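Chorismate mutase (Helicobacter pylori, PDB 6AL9) probably catalyses the rearrangement of chorismate to prephenate, as expected of an all-helical type II chorismate mutase. Local coordinates at residues Leu35-Ile46 against Arg84-Lys92. Sequence-based numbering, arbitrary orientation.
With PYR (pyruvic acid), chain D; PHB (p-hydroxybenzoic acid), chain E.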
ATOM      1  N   LEU B  35      11.022   7.012 -10.144  1.00 30.98           N
ATOM      2  CA  LEU B  35      12.376   7.017 -10.678  1.00 34.36           C
ATOM      3  C   LEU B  35      12.476   8.066 -11.784  1.00 33.47           C
ATOM      4  O   LEU B  35      13.403   8.886 -11.780  1.00 29.83           O
ATOM      5  CB  LEU B  35      12.765   5.644 -11.244  1.00 35.80           C
ATOM      6  CG  LEU B  35      14.200   5.568 -11.809  1.00 37.46           C
ATOM      7  CD1 LEU B  35      15.243   6.065 -10.816  1.00 36.60           C
ATOM      8  CD2 LEU B  35      14.517   4.143 -12.226  1.00 38.44           C
ATOM      9  N   LYS B  36      11.516   8.029 -12.715  1.00 33.00           N
ATOM     10  CA  LYS B  36      11.492   9.000 -13.798  1.00 35.43           C
ATOM     11  C   LYS B  36      11.419  10.430 -13.267  1.00 35.57           C
ATOM     12  O   LYS B  36      12.138  11.303 -13.761  1.00 36.26           O
ATOM     13  CB  LYS B  36      10.336   8.730 -14.737  1.00 39.56           C
ATOM     14  CG  LYS B  36      10.532   7.481 -15.573  1.00 42.45           C
ATOM     15  CD  LYS B  36       9.198   6.829 -15.919  1.00 44.00           C
ATOM     16  CE  LYS B  36       9.068   6.534 -17.397  1.00 48.11           C
ATOM     17  NZ  LYS B  36       8.341   5.252 -17.598  1.00 54.32           N
ATOM     18  N   ILE B  37      10.585  10.669 -12.246  1.00 33.78           N
ATOM     19  CA  ILE B  37      10.467  12.002 -11.674  1.00 31.61           C
ATOM     20  C   ILE B  37      11.777  12.444 -11.050  1.00 32.57           C
ATOM     21  O   ILE B  37      12.196  13.578 -11.231  1.00 34.07           O
ATOM     22  CB  ILE B  37       9.343  12.093 -10.624  1.00 31.61           C
ATOM     23  CG1 ILE B  37       7.964  12.076 -11.293  1.00 30.84           C
ATOM     24  CG2 ILE B  37       9.457  13.376  -9.803  1.00 31.03           C
ATOM     25  CD1 ILE B  37       6.867  11.651 -10.345  1.00 29.33           C
ATOM     26  N   ALA B  38      12.424  11.558 -10.307  1.00 34.34           N
ATOM     27  CA  ALA B  38      13.678  11.915  -9.648  1.00 36.45           C
ATOM     28  C   ALA B  38      14.687  12.413 -10.632  1.00 39.26           C
ATOM     29  O   ALA B  38      15.391  13.382 -10.355  1.00 43.37           O
ATOM     30  CB  ALA B  38      14.258  10.712  -8.933  1.00 38.75           C
ATOM     31  N   LEU B  39      14.758  11.729 -11.772  1.00 41.62           N
ATOM     32  CA  LEU B  39      15.764  11.985 -12.799  1.00 45.48           C
ATOM     33  C   LEU B  39      15.528  13.285 -13.536  1.00 46.98           C
ATOM     34  O   LEU B  39      16.484  13.973 -13.833  1.00 55.23           O
ATOM     35  CB  LEU B  39      15.800  10.835 -13.817  1.00 47.73           C
ATOM     36  CG  LEU B  39      16.288   9.490 -13.275  1.00 50.68           C
ATOM     37  CD1 LEU B  39      16.217   8.403 -14.342  1.00 52.89           C
ATOM     38  CD2 LEU B  39      17.697   9.607 -12.720  1.00 51.23           C
ATOM     39  N   ILE B  40      14.275  13.629 -13.825  1.00 51.20           N
ATOM     40  CA  ILE B  40      13.972  14.927 -14.419  1.00 56.13           C
ATOM     41  C   ILE B  40      14.076  16.090 -13.431  1.00 58.24           C
ATOM     42  O   ILE B  40      13.971  17.235 -13.837  1.00 63.11           O
ATOM     43  CB  ILE B  40      12.584  14.966 -15.117  1.00 58.06           C
ATOM     44  CG1 ILE B  40      11.454  14.801 -14.116  1.00 55.25           C
ATOM     45  CG2 ILE B  40      12.478  13.889 -16.192  1.00 60.68           C
ATOM     46  CD1 ILE B  40      10.093  15.207 -14.647  1.00 59.51           C
ATOM     47  N   LYS B  41      14.283  15.835 -12.147  1.00 60.88           N
ATOM     48  CA  LYS B  41      14.384  16.959 -11.221  1.00 65.09           C
ATOM     49  C   LYS B  41      15.738  17.065 -10.555  1.00 66.22           C
ATOM     50  O   LYS B  41      16.383  18.105 -10.612  1.00 64.24           O
ATOM     51  CB  LYS B  41      13.284  16.900 -10.174  1.00 67.09           C
ATOM     52  CG  LYS B  41      11.907  17.198 -10.732  1.00 71.69           C
ATOM     53  CD  LYS B  41      11.224  18.343 -10.000  1.00 75.36           C
ATOM     54  CE  LYS B  41      10.540  19.300 -10.975  1.00 79.60           C
ATOM     55  NZ  LYS B  41      10.721  20.745 -10.665  1.00 82.31           N
ATOM     56  N   GLN B  42      16.166  15.980  -9.927  1.00 75.81           N
ATOM     57  CA  GLN B  42      17.409  15.980  -9.161  1.00 79.59           C
ATOM     58  C   GLN B  42      17.455  17.183  -8.249  1.00 86.04           C
ATOM     59  O   GLN B  42      18.335  18.042  -8.377  1.00 79.96           O
ATOM     60  CB  GLN B  42      18.610  16.004 -10.089  1.00 75.33           C
ATOM     61  CG  GLN B  42      18.740  14.720 -10.873  1.00 77.35           C
ATOM     62  CD  GLN B  42      18.942  14.957 -12.345  1.00 78.12           C
ATOM     63  OE1 GLN B  42      18.630  16.030 -12.864  1.00 81.42           O
ATOM     64  NE2 GLN B  42      19.465  13.953 -13.029  1.00 75.05           N
ATOM     65  N   GLU B  43      16.479  17.242  -7.344  1.00 90.86           N
ATOM     66  CA  GLU B  43      16.487  18.219  -6.254  1.00 83.91           C
ATOM     67  C   GLU B  43      17.339  17.718  -5.092  1.00 82.83           C
ATOM     68  O   GLU B  43      17.479  16.511  -4.892  1.00 69.83           O
ATOM     69  CB  GLU B  43      15.062  18.525  -5.789  1.00 81.36           C
ATOM     70  CG  GLU B  43      14.208  19.275  -6.802  1.00 83.73           C
ATOM     71  CD  GLU B  43      14.911  20.476  -7.421  1.00 87.67           C
ATOM     72  OE1 GLU B  43      16.139  20.413  -7.659  1.00 94.37           O
ATOM     73  OE2 GLU B  43      14.230  21.489  -7.689  1.00 83.64           O
ATOM     74  N   SER B  44      17.940  18.647  -4.352  1.00 83.88           N
ATOM     75  CA  SER B  44      18.883  18.274  -3.304  1.00 81.14           C
ATOM     76  C   SER B  44      18.220  17.279  -2.353  1.00 85.41           C
ATOM     77  O   SER B  44      18.738  16.172  -2.175  1.00 88.18           O
ATOM     78  CB  SER B  44      19.413  19.506  -2.566  1.00 80.12           C
ATOM     79  OG  SER B  44      20.100  20.374  -3.451  1.00 79.15           O
ATOM     80  N   PRO B  45      17.069  17.666  -1.748  1.00 81.60           N
ATOM     81  CA  PRO B  45      16.039  16.764  -1.237  1.00 69.55           C
ATOM     82  C   PRO B  45      14.843  16.551  -2.193  1.00 60.58           C
ATOM     83  O   PRO B  45      14.558  17.374  -3.057  1.00 58.22           O
ATOM     84  CB  PRO B  45      15.590  17.466   0.051  1.00 70.30           C
ATOM     85  CG  PRO B  45      15.725  18.906  -0.276  1.00 75.04           C
ATOM     86  CD  PRO B  45      16.910  19.027  -1.195  1.00 79.64           C
ATOM     87  N   ILE B  46      14.147  15.437  -1.990  1.00 56.93           N
ATOM     88  CA  ILE B  46      13.091  14.954  -2.878  1.00 47.94           C
ATOM     89  C   ILE B  46      11.751  15.313  -2.253  1.00 42.96           C
ATOM     90  O   ILE B  46      10.700  15.241  -2.896  1.00 43.28           O
ATOM     91  CB  ILE B  46      13.181  13.413  -3.014  1.00 42.75           C
ATOM     92  CG1 ILE B  46      14.478  13.012  -3.706  1.00 43.70           C
ATOM     93  CG2 ILE B  46      11.989  12.851  -3.759  1.00 44.42           C
ATOM     94  CD1 ILE B  46      14.609  13.546  -5.115  1.00 46.04           C
ATOM     95  N   ARG B  84      10.274   8.211  -1.340  1.00 27.13           N
ATOM     96  CA  ARG B  84      11.306   9.224  -1.074  1.00 29.73           C
ATOM     97  C   ARG B  84      12.694   8.609  -0.944  1.00 30.18           C
ATOM     98  O   ARG B  84      13.637   9.048  -1.604  1.00 29.29           O
ATOM     99  CB  ARG B  84      11.009   9.971   0.233  1.00 32.66           C
ATOM    100  CG  ARG B  84      10.797  11.456   0.094  1.00 36.30           C
ATOM    101  CD  ARG B  84      10.624  12.118   1.456  1.00 38.82           C
ATOM    102  NE  ARG B  84       9.215  12.155   1.804  1.00 43.25           N
ATOM    103  CZ  ARG B  84       8.688  11.659   2.927  1.00 51.89           C
ATOM    104  NH1 ARG B  84       9.464  11.101   3.857  1.00 55.50           N
ATOM    105  NH2 ARG B  84       7.372  11.728   3.130  1.00 48.38           N
ATOM    106  N   LYS B  85      12.824   7.629  -0.055  1.00 30.92           N
ATOM    107  CA  LYS B  85      14.087   6.908   0.122  1.00 35.67           C
ATOM    108  C   LYS B  85      14.575   6.284  -1.201  1.00 34.25           C
ATOM    109  O   LYS B  85      15.763   6.331  -1.525  1.00 29.10           O
ATOM    110  CB  LYS B  85      13.939   5.820   1.191  1.00 41.28           C
ATOM    111  CG  LYS B  85      14.226   6.303   2.621  1.00 51.29           C
ATOM    112  CD  LYS B  85      13.363   5.640   3.698  1.00 54.56           C
ATOM    113  CE  LYS B  85      13.290   4.117   3.516  1.00 61.90           C
ATOM    114  NZ  LYS B  85      13.114   3.321   4.770  1.00 59.87           N
ATOM    115  N   PHE B  86      13.651   5.698  -1.954  1.00 31.82           N
ATOM    116  CA  PHE B  86      14.002   5.049  -3.202  1.00 34.35           C
ATOM    117  C   PHE B  86      14.616   6.057  -4.191  1.00 35.30           C
ATOM    118  O   PHE B  86      15.675   5.791  -4.787  1.00 32.97           O
ATOM    119  CB  PHE B  86      12.773   4.362  -3.796  1.00 36.28           C
ATOM    120  CG  PHE B  86      12.958   3.918  -5.213  1.00 38.09           C
ATOM    121  CD1 PHE B  86      13.822   2.886  -5.515  1.00 41.35           C
ATOM    122  CD2 PHE B  86      12.263   4.535  -6.241  1.00 36.92           C
ATOM    123  CE1 PHE B  86      13.995   2.483  -6.821  1.00 44.04           C
ATOM    124  CE2 PHE B  86      12.429   4.128  -7.548  1.00 35.97           C
ATOM    125  CZ  PHE B  86      13.288   3.105  -7.838  1.00 40.07           C
ATOM    126  N   GLN B  87      13.954   7.212  -4.335  1.00 35.78           N
ATOM    127  CA  GLN B  87      14.398   8.290  -5.222  1.00 35.26           C
ATOM    128  C   GLN B  87      15.781   8.826  -4.820  1.00 37.82           C
ATOM    129  O   GLN B  87      16.655   9.036  -5.677  1.00 34.49           O
ATOM    130  CB  GLN B  87      13.390   9.442  -5.212  1.00 34.25           C
ATOM    131  CG  GLN B  87      12.154   9.214  -6.059  1.00 34.19           C
ATOM    132  CD  GLN B  87      11.112  10.317  -5.889  1.00 33.84           C
ATOM    133  OE1 GLN B  87      10.398  10.357  -4.898  1.00 32.28           O
ATOM    134  NE2 GLN B  87      11.012  11.191  -6.863  1.00 35.25           N
ATOM    135  N   GLU B  88      15.957   9.040  -3.518  1.00 39.81           N
ATOM    136  CA  GLU B  88      17.246   9.452  -2.951  1.00 45.73           C
ATOM    137  C   GLU B  88      18.339   8.483  -3.324  1.00 45.62           C
ATOM    138  O   GLU B  88      19.388   8.894  -3.802  1.00 49.78           O
ATOM    139  CB  GLU B  88      17.181   9.536  -1.417  1.00 49.66           C
ATOM    140  CG  GLU B  88      16.156  10.525  -0.875  1.00 56.07           C
ATOM    141  CD  GLU B  88      16.527  11.989  -1.087  1.00 64.17           C
ATOM    142  OE1 GLU B  88      17.598  12.291  -1.660  1.00 75.01           O
ATOM    143  OE2 GLU B  88      15.722  12.855  -0.694  1.00 69.72           O
ATOM    144  N   ASN B  89      18.104   7.197  -3.081  1.00 45.15           N
ATOM    145  CA  ASN B  89      19.104   6.188  -3.350  1.00 42.85           C
ATOM    146  C   ASN B  89      19.387   6.104  -4.812  1.00 39.40           C
ATOM    147  O   ASN B  89      20.525   6.071  -5.189  1.00 38.78           O
ATOM    148  CB  ASN B  89      18.677   4.839  -2.827  1.00 46.65           C
ATOM    149  CG  ASN B  89      18.653   4.797  -1.319  1.00 53.67           C
ATOM    150  OD1 ASN B  89      19.596   5.240  -0.646  1.00 59.49           O
ATOM    151  ND2 ASN B  89      17.572   4.271  -0.773  1.00 56.61           N
ATOM    152  N   ALA B  90      18.360   6.126  -5.643  1.00 40.97           N
ATOM    153  CA  ALA B  90      18.568   6.182  -7.087  1.00 41.68           C
ATOM    154  C   ALA B  90      19.497   7.331  -7.495  1.00 44.94           C
ATOM    155  O   ALA B  90      20.440   7.118  -8.266  1.00 53.09           O
ATOM    156  CB  ALA B  90      17.237   6.293  -7.814  1.00 41.48           C
ATOM    157  N   LEU B  91      19.247   8.533  -6.971  1.00 43.94           N
ATOM    158  CA  LEU B  91      20.074   9.710  -7.281  1.00 43.80           C
ATOM    159  C   LEU B  91      21.510   9.632  -6.744  1.00 51.14           C
ATOM    160  O   LEU B  91      22.435  10.213  -7.335  1.00 52.04           O
ATOM    161  CB  LEU B  91      19.424  10.997  -6.759  1.00 41.10           C
ATOM    162  CG  LEU B  91      18.208  11.562  -7.486  1.00 39.42           C
ATOM    163  CD1 LEU B  91      17.813  12.887  -6.867  1.00 37.94           C
ATOM    164  CD2 LEU B  91      18.455  11.716  -8.979  1.00 40.67           C
ATOM    165  N   LYS B  92      21.698   8.950  -5.617  1.00 54.83           N
ATOM    166  CA  LYS B  92      23.037   8.772  -5.051  1.00 56.87           C
ATOM    167  C   LYS B  92      23.918   7.931  -5.947  1.00 54.56           C
ATOM    168  O   LYS B  92      25.090   8.256  -6.109  1.00 51.78           O
ATOM    169  CB  LYS B  92      22.966   8.096  -3.685  1.00 58.46           C
ATOM    170  CG  LYS B  92      22.624   9.051  -2.557  1.00 59.61           C
ATOM    171  CD  LYS B  92      22.640   8.363  -1.195  1.00 59.15           C
ATOM    172  CE  LYS B  92      22.700   9.384  -0.062  1.00 57.77           C
ATOM    173  NZ  LYS B  92      22.302   8.806   1.253  1.00 55.98           N
TER
HETATM  174  C   PYR D 102       6.949  14.388  -6.925  1.00 59.49           C
HETATM  175  O   PYR D 102       7.196  15.488  -6.376  1.00 59.13           O
HETATM  176  OXT PYR D 102       5.956  14.276  -7.684  1.00 49.03           O
HETATM  177  CA  PYR D 102       7.848  13.247  -6.664  1.00 57.43           C
HETATM  178  O3  PYR D 102       8.961  13.441  -6.187  1.00 54.98           O
HETATM  179  CB  PYR D 102       7.406  11.849  -6.986  1.00 58.26           C
HETATM  180  C1' PHB E 101       5.186  10.485  -5.021  0.80 53.31           C
HETATM  181  O1' PHB E 101       3.938  10.508  -5.045  0.80 48.15           O
HETATM  182  O2' PHB E 101       5.842   9.688  -5.732  0.80 55.54           O
HETATM  183  C1  PHB E 101       5.901  11.445  -4.111  0.80 51.84           C
HETATM  184  C2  PHB E 101       7.182  11.165  -3.619  1.00 50.35           C
HETATM  185  C3  PHB E 101       7.828  12.071  -2.777  1.00 46.43           C
HETATM  186  C4  PHB E 101       7.190  13.260  -2.429  1.00 45.36           C
HETATM  187  C5  PHB E 101       5.915  13.540  -2.923  0.80 47.41           C
HETATM  188  C6  PHB E 101       5.271  12.636  -3.761  0.80 49.24           C
HETATM  189  O4  PHB E 101       7.796  14.153  -1.602  1.00 38.58           O
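Leu35 meets helix 69-93 at two points: its CB lies obliquely against the Phe86 ring, and CD1 packs 3.6 Å from Ala90 CB. With CG anti to the backbone N (chi1 -179°), the branch is directed to Ala90. The Phe86 ring also makes an edge-to-face contact with His66 of the second subunit. Ile37 turns to the ligand, its CD1 3.4 Å from CB of pyruvate. Ala38, at the closest backbone approach, sets its CB against Gln87 CG where the helix segments, 9.3 Å apart at their axes, cross at -52°. Gln42, with positive phi just past the helix, lays its CG across Leu91 CD2. The chain then loops back to Ile46, whose two branches part: the CG1-CD1 arm passes the Glu88 carboxylate and meets Leu91 CD1 tip to tip, while CG2 lies over the Gln87 amide, 3.2 Å from OE1. Ile46 N donates to Glu88 OE2 at 3.3 Å, a long, bent bond (136°) on the syn side but tilted out of the carboxylate plane. Beyond CG the Gln87 chain is extended, delivering NE2 to pyruvate O3 at 3.1 Å in a nearly straight bond; Arg13 of the second subunit also binds this ligand. Ile46 CG2 over one amide face and Ala38 CB near NE2 thus limit how the amide can turn while NE2 serves the ligand, consistent with a pocket wall built jointly by the helix pair and the returning loop.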